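Side-chain contacts in putative DD-carboxypeptidase TP_0574 (Treponema pallidum, PDB 1O75), which binds penicillin and shows zinc-dependent carboxypeptidase activity on synthetic depsipeptides, so that it may trim peptidoglycan peptides and lower their cross-linking: residues Ala109-Leu114 with Glu247-Val252; Gly118-Glu123 with Leu131-Ser136; Ile341-Lys346 with Thr394-Glu399; Ala231-Lys236 with Val325-Arg330; Ala18-Gly23 with Ser199-Ser204. The protein carries 2 engineered substitutions. All blocks are in the same frame, centred on the assembly; numbering follows the deposited sequence.

Contact 1: residues Ala109-Leu114 with Glu247-Val252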
# COMPACT_ATOMS: atom_id res chain seq x y z
N ALA B 109 -16.42 -20.34 -1.51
CA ALA B 109 -17.48 -19.40 -1.75
C ALA B 109 -17.57 -19.17 -3.24
O ALA B 109 -16.58 -19.38 -3.95
CB ALA B 109 -17.21 -18.07 -1.03
N SER B 110 -18.75 -18.79 -3.71
CA SER B 110 -18.97 -18.51 -5.12
C SER B 110 -19.10 -17.00 -5.28
O SER B 110 -20.08 -16.39 -4.83
CB SER B 110 -20.23 -19.21 -5.61
OG SER B 110 -20.11 -20.62 -5.42
N PHE B 111 -18.10 -16.41 -5.93
CA PHE B 111 -18.07 -14.97 -6.15
C PHE B 111 -19.20 -14.50 -7.04
O PHE B 111 -19.42 -15.05 -8.12
CB PHE B 111 -16.73 -14.57 -6.79
CG PHE B 111 -16.67 -13.13 -7.19
CD1 PHE B 111 -16.58 -12.13 -6.22
CD2 PHE B 111 -16.75 -12.77 -8.53
CE1 PHE B 111 -16.56 -10.78 -6.59
CE2 PHE B 111 -16.74 -11.44 -8.91
CZ PHE B 111 -16.64 -10.43 -7.94
N GLN B 112 -19.91 -13.46 -6.60
CA GLN B 112 -21.02 -12.90 -7.38
C GLN B 112 -20.62 -11.56 -8.00
O GLN B 112 -20.75 -11.38 -9.21
CB GLN B 112 -22.27 -12.69 -6.50
CG GLN B 112 -22.88 -13.97 -5.94
CD GLN B 112 -23.12 -15.05 -7.01
OE1 GLN B 112 -22.48 -16.11 -7.00
NE2 GLN B 112 -24.02 -14.77 -7.95
N ASP B 113 -20.13 -10.63 -7.20
CA ASP B 113 -19.72 -9.33 -7.73
C ASP B 113 -19.13 -8.40 -6.68
O ASP B 113 -19.17 -8.69 -5.48
CB ASP B 113 -20.92 -8.64 -8.39
CG ASP B 113 -22.12 -8.55 -7.45
OD1 ASP B 113 -22.08 -7.73 -6.50
OD2 ASP B 113 -23.11 -9.31 -7.63
N LEU B 114 -18.57 -7.28 -7.13
CA LEU B 114 -18.04 -6.30 -6.20
C LEU B 114 -19.15 -5.28 -6.00
O LEU B 114 -19.59 -4.65 -6.96
CB LEU B 114 -16.79 -5.61 -6.77
CG LEU B 114 -16.17 -4.58 -5.81
CD1 LEU B 114 -15.57 -5.30 -4.61
CD2 LEU B 114 -15.12 -3.78 -6.54
N GLU B 247 -13.14 -3.98 -12.16
CA GLU B 247 -12.51 -4.74 -13.25
C GLU B 247 -11.34 -5.59 -12.72
O GLU B 247 -11.14 -6.71 -13.18
CB GLU B 247 -12.05 -3.80 -14.37
CG GLU B 247 -13.24 -3.21 -15.18
CD GLU B 247 -12.82 -2.07 -16.10
OE1 GLU B 247 -11.86 -1.35 -15.76
OE2 GLU B 247 -13.44 -1.89 -17.16
N PHE B 248 -10.59 -5.08 -11.77
CA PHE B 248 -9.47 -5.85 -11.23
C PHE B 248 -9.99 -7.01 -10.42
O PHE B 248 -9.49 -8.14 -10.52
CB PHE B 248 -8.58 -4.98 -10.35
CG PHE B 248 -7.46 -5.75 -9.69
CD1 PHE B 248 -6.45 -6.33 -10.46
CD2 PHE B 248 -7.44 -5.93 -8.31
CE1 PHE B 248 -5.43 -7.07 -9.86
CE2 PHE B 248 -6.43 -6.66 -7.70
CZ PHE B 248 -5.42 -7.23 -8.47
N ILE B 249 -11.02 -6.77 -9.61
CA ILE B 249 -11.57 -7.85 -8.81
C ILE B 249 -12.12 -8.98 -9.70
O ILE B 249 -11.94 -10.16 -9.39
CB ILE B 249 -12.66 -7.30 -7.86
CG1 ILE B 249 -11.98 -6.47 -6.77
CG2 ILE B 249 -13.46 -8.44 -7.23
CD1 ILE B 249 -10.97 -7.26 -5.96
N ASP B 250 -12.79 -8.63 -10.79
CA ASP B 250 -13.33 -9.66 -11.68
C ASP B 250 -12.17 -10.52 -12.19
O ASP B 250 -12.29 -11.73 -12.35
CB ASP B 250 -14.06 -9.04 -12.88
CG ASP B 250 -15.45 -8.51 -12.52
OD1 ASP B 250 -16.03 -8.95 -11.50
OD2 ASP B 250 -15.99 -7.66 -13.27
N TYR B 251 -11.04 -9.88 -12.45
CA TYR B 251 -9.89 -10.65 -12.93
C TYR B 251 -9.33 -11.60 -11.85
O TYR B 251 -9.20 -12.80 -12.09
CB TYR B 251 -8.78 -9.72 -13.41
CG TYR B 251 -7.59 -10.49 -14.00
CD1 TYR B 251 -7.67 -11.06 -15.27
CD2 TYR B 251 -6.40 -10.65 -13.27
CE1 TYR B 251 -6.60 -11.78 -15.82
CE2 TYR B 251 -5.31 -11.38 -13.81
CZ TYR B 251 -5.43 -11.94 -15.08
OH TYR B 251 -4.40 -12.71 -15.60
N VAL B 252 -9.01 -11.10 -10.66
CA VAL B 252 -8.46 -12.02 -9.66
C VAL B 252 -9.48 -13.07 -9.27
O VAL B 252 -9.11 -14.17 -8.87
CB VAL B 252 -7.92 -11.29 -8.38
CG1 VAL B 252 -6.71 -10.45 -8.73
CG2 VAL B 252 -9.03 -10.41 -7.73
O HOH W 1 -18.40 -7.34 -10.02

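Contact 2: residues Gly118-Glu123 with Leu131-Ser136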
# COMPACT_ATOMS: atom_id res chain seq x y z
N GLY B 118 -17.83 -1.38 -2.40
CA GLY B 118 -16.51 -1.97 -2.38
C GLY B 118 -16.41 -3.29 -1.65
O GLY B 118 -15.30 -3.78 -1.43
N GLU B 119 -17.53 -3.88 -1.25
CA GLU B 119 -17.47 -5.15 -0.56
C GLU B 119 -17.73 -6.32 -1.52
O GLU B 119 -18.53 -6.23 -2.46
CB GLU B 119 -18.47 -5.19 0.60
CG GLU B 119 -18.17 -4.16 1.71
CD GLU B 119 -16.85 -4.43 2.44
OE1 GLU B 119 -16.68 -5.54 2.99
OE2 GLU B 119 -15.99 -3.53 2.49
N ILE B 120 -17.03 -7.42 -1.29
CA ILE B 120 -17.18 -8.58 -2.14
C ILE B 120 -18.44 -9.33 -1.78
O ILE B 120 -18.64 -9.71 -0.64
CB ILE B 120 -15.92 -9.46 -2.02
CG1 ILE B 120 -14.73 -8.69 -2.61
CG2 ILE B 120 -16.12 -10.77 -2.80
CD1 ILE B 120 -13.39 -9.13 -2.08
N LYS B 121 -19.31 -9.54 -2.77
CA LYS B 121 -20.56 -10.25 -2.54
C LYS B 121 -20.38 -11.66 -3.08
O LYS B 121 -19.81 -11.86 -4.16
CB LYS B 121 -21.70 -9.53 -3.27
CG LYS B 121 -21.76 -8.04 -2.91
CD LYS B 121 -21.82 -7.90 -1.38
CE LYS B 121 -21.42 -6.51 -0.87
NZ LYS B 121 -22.19 -5.40 -1.48
N PHE B 122 -20.87 -12.64 -2.33
CA PHE B 122 -20.70 -14.01 -2.75
C PHE B 122 -21.72 -14.86 -2.04
O PHE B 122 -22.41 -14.38 -1.14
CB PHE B 122 -19.29 -14.48 -2.36
CG PHE B 122 -18.99 -14.31 -0.89
CD1 PHE B 122 -19.43 -15.24 0.04
CD2 PHE B 122 -18.30 -13.19 -0.43
CE1 PHE B 122 -19.19 -15.06 1.41
CE2 PHE B 122 -18.06 -13.01 0.93
CZ PHE B 122 -18.51 -13.94 1.86
N GLU B 123 -21.84 -16.12 -2.45
CA GLU B 123 -22.74 -17.00 -1.74
C GLU B 123 -22.00 -18.24 -1.30
O GLU B 123 -20.95 -18.58 -1.84
CB GLU B 123 -23.97 -17.36 -2.57
CG GLU B 123 -23.76 -17.75 -3.99
CD GLU B 123 -25.11 -17.88 -4.71
OE1 GLU B 123 -25.93 -18.70 -4.25
OE2 GLU B 123 -25.34 -17.16 -5.71
N LEU B 131 -15.74 -17.94 4.33
CA LEU B 131 -15.01 -17.01 5.17
C LEU B 131 -15.41 -15.58 4.82
O LEU B 131 -15.80 -15.29 3.68
CB LEU B 131 -13.50 -17.20 4.98
CG LEU B 131 -12.98 -18.62 5.28
CD1 LEU B 131 -11.46 -18.70 5.06
CD2 LEU B 131 -13.32 -18.98 6.73
N ALA B 132 -15.32 -14.69 5.80
CA ALA B 132 -15.62 -13.28 5.59
C ALA B 132 -14.32 -12.59 5.22
O ALA B 132 -13.25 -13.09 5.54
CB ALA B 132 -16.18 -12.64 6.88
N ASP B 133 -14.42 -11.44 4.57
CA ASP B 133 -13.25 -10.69 4.16
C ASP B 133 -12.37 -10.45 5.38
O ASP B 133 -12.88 -10.06 6.43
CB ASP B 133 -13.69 -9.35 3.55
CG ASP B 133 -12.61 -8.71 2.69
OD1 ASP B 133 -11.41 -8.94 2.94
OD2 ASP B 133 -12.98 -7.96 1.77
N ARG B 134 -11.06 -10.66 5.24
CA ARG B 134 -10.10 -10.49 6.33
C ARG B 134 -10.41 -11.39 7.53
O ARG B 134 -10.04 -11.08 8.67
CB ARG B 134 -10.05 -9.02 6.80
CG ARG B 134 -9.57 -8.02 5.73
CD ARG B 134 -9.37 -6.64 6.35
NE ARG B 134 -10.60 -6.18 7.01
CZ ARG B 134 -11.68 -5.73 6.37
NH1 ARG B 134 -11.70 -5.65 5.04
NH2 ARG B 134 -12.76 -5.39 7.07
N ALA B 135 -11.06 -12.52 7.28
CA ALA B 135 -11.43 -13.46 8.34
C ALA B 135 -10.25 -14.00 9.11
O ALA B 135 -9.20 -14.29 8.55
CB ALA B 135 -12.22 -14.63 7.75
N SER B 136 -10.41 -14.15 10.42
CA SER B 136 -9.37 -14.71 11.24
C SER B 136 -9.93 -15.94 11.97
O SER B 136 -9.22 -16.62 12.69
CB SER B 136 -8.87 -13.66 12.24
OG SER B 136 -9.99 -13.07 12.88
O HOH W 2 -15.46 -7.55 1.19

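Contact 3: residues Ile341-Lys346 with Thr394-Glu399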
# COMPACT_ATOMS: atom_id res chain seq x y z
N ILE B 341 28.96 -2.49 5.95
CA ILE B 341 28.22 -1.25 6.14
C ILE B 341 28.29 -0.73 7.58
O ILE B 341 28.25 -1.51 8.54
CB ILE B 341 26.73 -1.45 5.75
CG1 ILE B 341 26.63 -1.84 4.27
CG2 ILE B 341 25.95 -0.17 6.01
CD1 ILE B 341 25.27 -2.36 3.87
N GLY B 342 28.39 0.59 7.73
CA GLY B 342 28.46 1.18 9.05
C GLY B 342 27.76 2.52 9.11
O GLY B 342 27.84 3.31 8.17
N LEU B 343 27.08 2.79 10.22
CA LEU B 343 26.37 4.05 10.41
C LEU B 343 26.90 4.84 11.61
O LEU B 343 26.96 4.33 12.73
CB LEU B 343 24.87 3.79 10.60
CG LEU B 343 24.11 3.18 9.42
CD1 LEU B 343 22.75 2.69 9.88
CD2 LEU B 343 23.99 4.22 8.31
N LYS B 344 27.28 6.09 11.37
CA LYS B 344 27.82 6.94 12.43
C LYS B 344 27.39 8.39 12.19
O LYS B 344 27.82 9.04 11.23
CB LYS B 344 29.35 6.84 12.44
CG LYS B 344 30.02 7.52 13.62
CD LYS B 344 31.52 7.33 13.55
CE LYS B 344 32.22 7.91 14.77
NZ LYS B 344 33.70 7.71 14.70
N GLY B 345 26.55 8.89 13.09
CA GLY B 345 26.06 10.25 12.95
C GLY B 345 25.24 10.38 11.68
O GLY B 345 24.12 9.87 11.60
N LYS B 346 25.81 11.06 10.69
CA LYS B 346 25.15 11.25 9.40
C LYS B 346 26.01 10.57 8.33
O LYS B 346 25.96 10.93 7.15
CB LYS B 346 25.03 12.74 9.07
CG LYS B 346 24.25 13.55 10.10
CD LYS B 346 24.09 15.00 9.65
CE LYS B 346 23.25 15.79 10.65
NZ LYS B 346 23.14 17.24 10.29
N THR B 394 20.89 2.43 17.91
CA THR B 394 19.74 1.94 17.14
C THR B 394 20.18 1.06 15.98
O THR B 394 21.13 1.39 15.26
CB THR B 394 18.91 3.11 16.57
OG1 THR B 394 18.48 3.96 17.64
CG2 THR B 394 17.69 2.58 15.84
N GLU B 395 19.49 -0.06 15.79
CA GLU B 395 19.81 -0.96 14.70
C GLU B 395 18.90 -0.68 13.51
O GLU B 395 17.69 -0.94 13.56
CB GLU B 395 19.64 -2.42 15.13
CG GLU B 395 19.55 -3.39 13.96
CD GLU B 395 19.15 -4.79 14.39
OE1 GLU B 395 20.04 -5.58 14.79
OE2 GLU B 395 17.94 -5.10 14.34
N TYR B 396 19.48 -0.13 12.45
CA TYR B 396 18.74 0.20 11.23
C TYR B 396 18.94 -0.86 10.16
O TYR B 396 19.90 -1.64 10.19
CB TYR B 396 19.20 1.54 10.66
CG TYR B 396 18.97 2.74 11.55
CD1 TYR B 396 19.86 3.06 12.58
CD2 TYR B 396 17.87 3.57 11.35
CE1 TYR B 396 19.65 4.19 13.39
CE2 TYR B 396 17.66 4.70 12.14
CZ TYR B 396 18.55 5.00 13.15
OH TYR B 396 18.34 6.13 13.91
N THR B 397 18.01 -0.89 9.21
CA THR B 397 18.11 -1.82 8.09
C THR B 397 18.63 -0.96 6.95
O THR B 397 18.15 0.16 6.75
CB THR B 397 16.74 -2.40 7.70
OG1 THR B 397 16.23 -3.21 8.77
CG2 THR B 397 16.86 -3.26 6.43
N VAL B 398 19.62 -1.48 6.23
CA VAL B 398 20.20 -0.79 5.09
C VAL B 398 20.08 -1.69 3.87
O VAL B 398 20.66 -2.78 3.84
CB VAL B 398 21.71 -0.47 5.27
CG1 VAL B 398 22.22 0.33 4.07
CG2 VAL B 398 21.93 0.30 6.56
N GLU B 399 19.32 -1.25 2.88
CA GLU B 399 19.17 -2.04 1.67
C GLU B 399 20.04 -1.41 0.60
O GLU B 399 20.01 -0.20 0.39
CB GLU B 399 17.72 -2.08 1.20
CG GLU B 399 17.56 -2.83 -0.12
CD GLU B 399 16.12 -3.03 -0.54
OE1 GLU B 399 15.37 -3.65 0.23
OE2 GLU B 399 15.76 -2.57 -1.64

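Contact 4: residues Ala231-Lys236 with Val325-Arg330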
# COMPACT_ATOMS: atom_id res chain seq x y z
N ALA B 231 8.43 -10.68 -8.99
CA ALA B 231 8.01 -9.70 -9.98
C ALA B 231 6.62 -9.25 -9.63
O ALA B 231 5.76 -10.06 -9.27
CB ALA B 231 8.02 -10.33 -11.39
N SER B 232 6.40 -7.94 -9.70
CA SER B 232 5.11 -7.34 -9.41
C SER B 232 4.54 -6.86 -10.73
O SER B 232 5.03 -5.87 -11.29
CB SER B 232 5.27 -6.15 -8.46
OG SER B 232 5.53 -6.61 -7.16
N VAL B 233 3.53 -7.54 -11.22
CA VAL B 233 2.95 -7.14 -12.48
C VAL B 233 1.76 -6.19 -12.26
O VAL B 233 0.76 -6.59 -11.68
CB VAL B 233 2.49 -8.40 -13.28
CG1 VAL B 233 1.95 -7.99 -14.65
CG2 VAL B 233 3.66 -9.38 -13.43
N MET B 234 1.89 -4.94 -12.69
CA MET B 234 0.78 -4.00 -12.59
C MET B 234 -0.01 -4.18 -13.88
O MET B 234 0.57 -4.26 -14.96
CB MET B 234 1.28 -2.57 -12.46
CG MET B 234 1.97 -2.29 -11.13
SD MET B 234 0.77 -2.04 -9.81
CE MET B 234 0.18 -0.36 -10.29
N LEU B 235 -1.34 -4.23 -13.77
CA LEU B 235 -2.20 -4.48 -14.93
C LEU B 235 -3.06 -3.30 -15.40
O LEU B 235 -3.36 -2.39 -14.62
CB LEU B 235 -3.12 -5.65 -14.61
CG LEU B 235 -2.41 -6.94 -14.18
CD1 LEU B 235 -3.41 -7.90 -13.58
CD2 LEU B 235 -1.73 -7.60 -15.39
N LYS B 236 -3.43 -3.31 -16.68
CA LYS B 236 -4.33 -2.28 -17.22
C LYS B 236 -5.17 -2.96 -18.29
O LYS B 236 -4.93 -4.13 -18.65
CB LYS B 236 -3.56 -1.08 -17.80
CG LYS B 236 -2.73 -1.36 -19.05
CD LYS B 236 -1.96 -0.10 -19.49
CE LYS B 236 -1.27 -0.32 -20.84
NZ LYS B 236 -0.51 0.89 -21.25
N VAL B 325 -1.84 -13.19 -20.05
CA VAL B 325 -1.07 -11.96 -19.89
C VAL B 325 0.37 -12.41 -19.79
O VAL B 325 0.72 -13.12 -18.85
CB VAL B 325 -1.46 -11.23 -18.61
CG1 VAL B 325 -0.54 -10.02 -18.42
CG2 VAL B 325 -2.94 -10.81 -18.70
N VAL B 326 1.21 -11.99 -20.72
CA VAL B 326 2.60 -12.41 -20.72
C VAL B 326 3.50 -11.27 -20.31
O VAL B 326 3.41 -10.18 -20.84
CB VAL B 326 3.04 -12.92 -22.14
CG1 VAL B 326 4.48 -13.40 -22.11
CG2 VAL B 326 2.13 -14.07 -22.60
N ALA B 327 4.40 -11.55 -19.37
CA ALA B 327 5.33 -10.53 -18.90
C ALA B 327 6.76 -11.06 -18.87
O ALA B 327 7.00 -12.16 -18.37
CB ALA B 327 4.92 -10.06 -17.49
N ASP B 328 7.69 -10.28 -19.39
CA ASP B 328 9.09 -10.67 -19.38
C ASP B 328 9.83 -9.89 -18.28
O ASP B 328 9.66 -8.67 -18.15
CB ASP B 328 9.74 -10.38 -20.74
CG ASP B 328 9.24 -11.33 -21.84
OD1 ASP B 328 8.58 -12.33 -21.52
OD2 ASP B 328 9.53 -11.08 -23.04
N VAL B 329 10.64 -10.59 -17.50
CA VAL B 329 11.37 -9.94 -16.42
C VAL B 329 12.74 -10.58 -16.26
O VAL B 329 12.94 -11.73 -16.63
CB VAL B 329 10.59 -10.06 -15.07
CG1 VAL B 329 10.48 -11.53 -14.64
CG2 VAL B 329 11.32 -9.30 -14.00
N ARG B 330 13.68 -9.84 -15.72
CA ARG B 330 15.02 -10.39 -15.52
C ARG B 330 15.38 -10.35 -14.03
O ARG B 330 15.19 -9.34 -13.37
CB ARG B 330 16.06 -9.58 -16.30
CG ARG B 330 17.49 -10.16 -16.16
CD ARG B 330 18.55 -9.18 -16.66
NE ARG B 330 19.89 -9.66 -16.30
CZ ARG B 330 20.99 -8.94 -16.45
NH1 ARG B 330 20.92 -7.71 -16.95
NH2 ARG B 330 22.17 -9.45 -16.12

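Contact 5: residues Ala18-Gly23 with Ser199-Ser204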
# COMPACT_ATOMS: atom_id res chain seq x y z
N ALA B 18 -1.14 -30.86 -9.05
CA ALA B 18 -0.45 -31.90 -9.84
C ALA B 18 -1.24 -32.29 -11.10
O ALA B 18 -0.67 -32.43 -12.19
CB ALA B 18 -0.15 -33.12 -8.99
N ASP B 19 -2.56 -32.47 -10.95
CA ASP B 19 -3.42 -32.82 -12.09
C ASP B 19 -3.35 -31.74 -13.16
O ASP B 19 -3.40 -32.02 -14.37
CB ASP B 19 -4.92 -32.88 -11.71
CG ASP B 19 -5.28 -34.01 -10.76
OD1 ASP B 19 -4.73 -35.13 -10.89
OD2 ASP B 19 -6.17 -33.76 -9.90
N TYR B 20 -3.30 -30.49 -12.73
CA TYR B 20 -3.27 -29.38 -13.68
C TYR B 20 -1.94 -29.26 -14.43
O TYR B 20 -1.90 -29.13 -15.64
CB TYR B 20 -3.55 -28.04 -12.95
CG TYR B 20 -3.64 -26.84 -13.88
CD1 TYR B 20 -2.48 -26.20 -14.35
CD2 TYR B 20 -4.87 -26.42 -14.37
CE1 TYR B 20 -2.57 -25.18 -15.28
CE2 TYR B 20 -4.95 -25.40 -15.32
CZ TYR B 20 -3.80 -24.79 -15.76
OH TYR B 20 -3.89 -23.80 -16.71
N TRP B 21 -0.85 -29.32 -13.68
CA TRP B 21 0.46 -29.11 -14.28
C TRP B 21 1.05 -30.31 -15.02
O TRP B 21 1.93 -30.14 -15.84
CB TRP B 21 1.43 -28.56 -13.22
CG TRP B 21 1.17 -27.10 -12.88
CD1 TRP B 21 0.60 -26.60 -11.73
CD2 TRP B 21 1.39 -25.97 -13.75
NE1 TRP B 21 0.44 -25.23 -11.84
CE2 TRP B 21 0.91 -24.82 -13.07
CE3 TRP B 21 1.93 -25.82 -15.04
CZ2 TRP B 21 0.97 -23.55 -13.63
CZ3 TRP B 21 1.99 -24.53 -15.59
CH2 TRP B 21 1.51 -23.42 -14.88
N ALA B 22 0.57 -31.51 -14.73
CA ALA B 22 1.09 -32.71 -15.40
C ALA B 22 1.12 -32.51 -16.92
O ALA B 22 2.16 -32.70 -17.57
CB ALA B 22 0.23 -33.92 -15.06
N GLY B 23 -0.01 -32.15 -17.50
CA GLY B 23 -0.07 -31.96 -18.93
C GLY B 23 0.70 -30.75 -19.45
O GLY B 23 1.16 -30.76 -20.59
N SER B 199 -4.91 -32.98 -20.66
CA SER B 199 -3.90 -32.47 -21.57
C SER B 199 -3.43 -31.07 -21.23
O SER B 199 -4.01 -30.39 -20.37
CB SER B 199 -4.48 -32.42 -22.97
OG SER B 199 -5.31 -31.28 -23.11
N ALA B 200 -2.39 -30.63 -21.95
CA ALA B 200 -1.88 -29.28 -21.81
C ALA B 200 -3.03 -28.42 -22.32
O ALA B 200 -3.80 -28.85 -23.19
CB ALA B 200 -0.65 -29.06 -22.71
N ARG B 201 -3.13 -27.19 -21.81
CA ARG B 201 -4.19 -26.27 -22.19
C ARG B 201 -3.99 -25.75 -23.60
O ARG B 201 -2.87 -25.62 -24.09
CB ARG B 201 -4.21 -25.08 -21.20
CG ARG B 201 -2.90 -24.22 -21.21
CD ARG B 201 -2.82 -23.31 -19.95
NE ARG B 201 -3.85 -22.27 -19.97
CZ ARG B 201 -3.68 -21.09 -20.55
NH1 ARG B 201 -2.51 -20.79 -21.13
NH2 ARG B 201 -4.66 -20.20 -20.55
N LYS B 202 -5.09 -25.43 -24.27
CA LYS B 202 -5.02 -24.88 -25.60
C LYS B 202 -5.19 -23.37 -25.47
O LYS B 202 -6.12 -22.90 -24.82
CB LYS B 202 -6.14 -25.46 -26.46
CG LYS B 202 -6.15 -24.95 -27.89
CD LYS B 202 -7.05 -25.83 -28.75
CE LYS B 202 -7.46 -25.10 -30.01
NZ LYS B 202 -6.28 -24.46 -30.67
N VAL B 203 -4.29 -22.60 -26.06
CA VAL B 203 -4.38 -21.15 -26.00
C VAL B 203 -5.23 -20.61 -27.15
O VAL B 203 -5.10 -21.06 -28.29
CB VAL B 203 -2.97 -20.49 -26.12
CG1 VAL B 203 -3.11 -18.98 -26.17
CG2 VAL B 203 -2.08 -20.92 -24.93
N SER B 204 -6.09 -19.65 -26.84
CA SER B 204 -6.93 -19.02 -27.87
C SER B 204 -6.55 -17.55 -27.97
O SER B 204 -6.28 -16.90 -26.96
CB SER B 204 -8.41 -19.12 -27.52
OG SER B 204 -9.15 -18.22 -28.32
O HOH W 3 -6.22 -23.04 -18.16

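Contact 1: residues Ala109-Leu114 with Glu247-Val252
Strand 109-114 and helix 247-252 meet in a partly buried packing contact, with one bridging water, between a strand of the large mixed sheet and a short helix within Tp47 domain C. Their axes come within 8.4 Å and run nearly antiparallel, at 162°. Ile249 carries the apolar part and divides its branches. Its CG2 methyl touches the far end of the Phe111 ring, 3.8 Å from CZ, while its CG1 lies 4.1 Å from CD2 of Leu114; both side chains cross that of Ile249 at about a right angle. Phe111 gets there because its CG stands anti to the backbone N (chi1 174°). At the edge of the Phe111 ring, near its plane, sits a carboxylate, Asp250 OD1 3.7 Å from CE2, the two planes 69° apart. Water 1 accepts from Leu114 N at 2.9 Å and donates to Asp250 OD1 at 3.2 Å. Met253 and Ile120 also pack on Phe111, and Glu242 of the second subunit reaches Leu114. The ring edge, where the C-H groups carry slight positive charge, probably suits the carboxylate, and the water gives both a backbone N-H and that oxygen a polar partner.

Contact 2: residues Gly118-Glu123 with Leu131-Ser136
Ile120, Glu119 and Asp133 gather round water 2, which carries the polar side of this contact between Gly118-Glu123 and Leu131-Ser136. The water accepts from Ile120 N at 2.9 Å and donates to both acids, at 2.6 Å to Asp133 OD2 and at 3.0 Å to Glu119 OE1. Those two carboxylate oxygens, Glu119 OE1 and Asp133 OD2, stand 4.6 Å apart; sharing the donor probably eases the repulsion between them. Some opposite charge is also at hand: Arg134 NH1 is 3.9 Å from Asp133 OD1, a long ion pair in which the oxygen lies well out of the guanidinium plane, so that no N-H points at it.

Residues 120-123 belong to an edge strand of the large mixed sheet, hydrogen-bonded to strand 101-114, and the chain returns past them through a type II beta turn from Ala132 to Ala135 on its way to strand 137-140. Arg134 takes the third position of that turn.

The remaining contacts are van der Waals. Ile120 lays its CD1 methyl 4.0 Å from Asp133 OD2, the two side chains crossing at about a right angle. With chi1 at 55°, CG of Phe122 sits between its backbone N and carbonyl carbon, and the ring extends to the backbone of Leu131, where CZ of Phe122 comes 3.5 Å from Leu131 O. Phe63 of helix 60-65 packs against Ile120, Phe122 and Asp133 alike.

Contact 3: residues Ile341-Lys346 with Thr394-Glu399
Two antiparallel beta sheets pack against each other in the C-terminal part of the chain, and this contact joins one strand from each: 341-344 at the edge of a three-stranded sheet and 396-399 in the interior of a four-stranded one. The strand axes approach to 9.3 Å with their directions 131° apart, a separation that belongs to sheets layered through side chains.

Ile341 and Val398 reach toward each other tip to tip. The CD1 methyl of Ile341 lies 4.1 Å from CG1 of Val398, and its CG2 is equally far from the other valine methyl, CG2. With its CG1 anti to the backbone N (chi1 -177°), Val398 can offer both methyls to the opposing strand. Leu343 crosses Tyr396 at about a right angle and sets its CD1 methyl against the near end of the tyrosine, 3.8 Å from CB and 4.0 Å from CD1 of the ring. The same leucine methyl is 4.2 Å from CG2 of Val398, tying the two pairs into one patch.

Val412 and Leu348 extend the apolar layer around Ile341 and Leu343, while Phe390 meets the Tyr396 ring edge to face. Cohesion between these strands therefore rests on branched aliphatic groups and the CB end of one aromatic ring, with the tyrosine hydroxyl, the polar end of the group, bonded to Thr391 N.

Contact 4: residues Ala231-Lys236 with Val325-Arg330
Apolar side chains account for the whole of this contact, and three pairs meet in step along the strands. Ala231 CB touches Val329 CG1 at 4.2 Å. Next comes Val233, its CG2 4.3 Å from Ala327 CB. The last pair is Leu235 CD2 with Val325 CG1, at 4.1 Å. Alanine faces valine in the first two, in reversed order. At the third the backbones are farther apart, CA to CA 9.0 Å between Leu235 and Val325, and the longer leucine spans the distance; its CG lies anti to the carbonyl carbon (chi1 -56°), and the two side chains cross obliquely.

Backbone bonding stays within each layer. Strand 229-237 pairs with 212-220 and 293-298, whereas 325-331 is the edge of another four-stranded antiparallel sheet, giving a beta sandwich consistent with the E-set clan. On the outer surface of the first sheet, Met234 touches the bound sulfated sugar. All six contacting residues are buried, so their methyl groups hold the sheets together by hydrophobic packing, without directional bonds.

Contact 5: residues Ala18-Gly23 with Ser199-Ser204
The backbones meet closely at one place, where CA of Gly23 lies 4.3 Å from CA of Ala200. There the helix 17-25 packs beside the loop that leads from strand 197-198 to strand 212-220, a surface contact of helix against loop. Gly23 has no side chain, and its CA comes directly up to the peptide between Ser199 and Ala200, 4.2 Å from Ser199 C. Beside it, the Ala200 CB methyl touches Gly23 O at 3.3 Å. Ser199 OG donates to Ala200 O at 2.9 Å from above the carbonyl plane.

Farther along, the Tyr20 hydroxyl reaches the aliphatic part of Arg201, with OH 3.4 Å from CD. A bend at chi3 (-67°) turns NE of Arg201 toward water 3, and the guanidinium plane stands 30° from the tyrosine ring; its NH1 is salt-bridged to Asp324. Lys190 forms a cation-pi contact with Tyr20. Water 3 lies in the plane of both flat groups, at their edges, 2.8 Å from Tyr20 OH and accepting from Arg201 NE at 3.1 Å.

Contact 4 is the core contact, all six touching residues being buried; contact 5 lies at the surface, and contacts 1, 2 and 3 are partly buried. Contacts 3 and 4 both pack one sheet on another with purely apolar groups, but in separate parts of the chain, about 33 Å between centres. Contacts 1, 2 and 5 each add a water bridge, which contact 3, though also only partly buried, does not have between its segments. Contacts 1 and 2 share the large mixed sheet: strands 101-114 and 120-124 are neighbours in it, paired through a classic bulge where Gln112 and Asp113 both face Lys121. Helix 245-252 links contact 1 to contact 4, its Tyr251 packing on Leu235 and Val325.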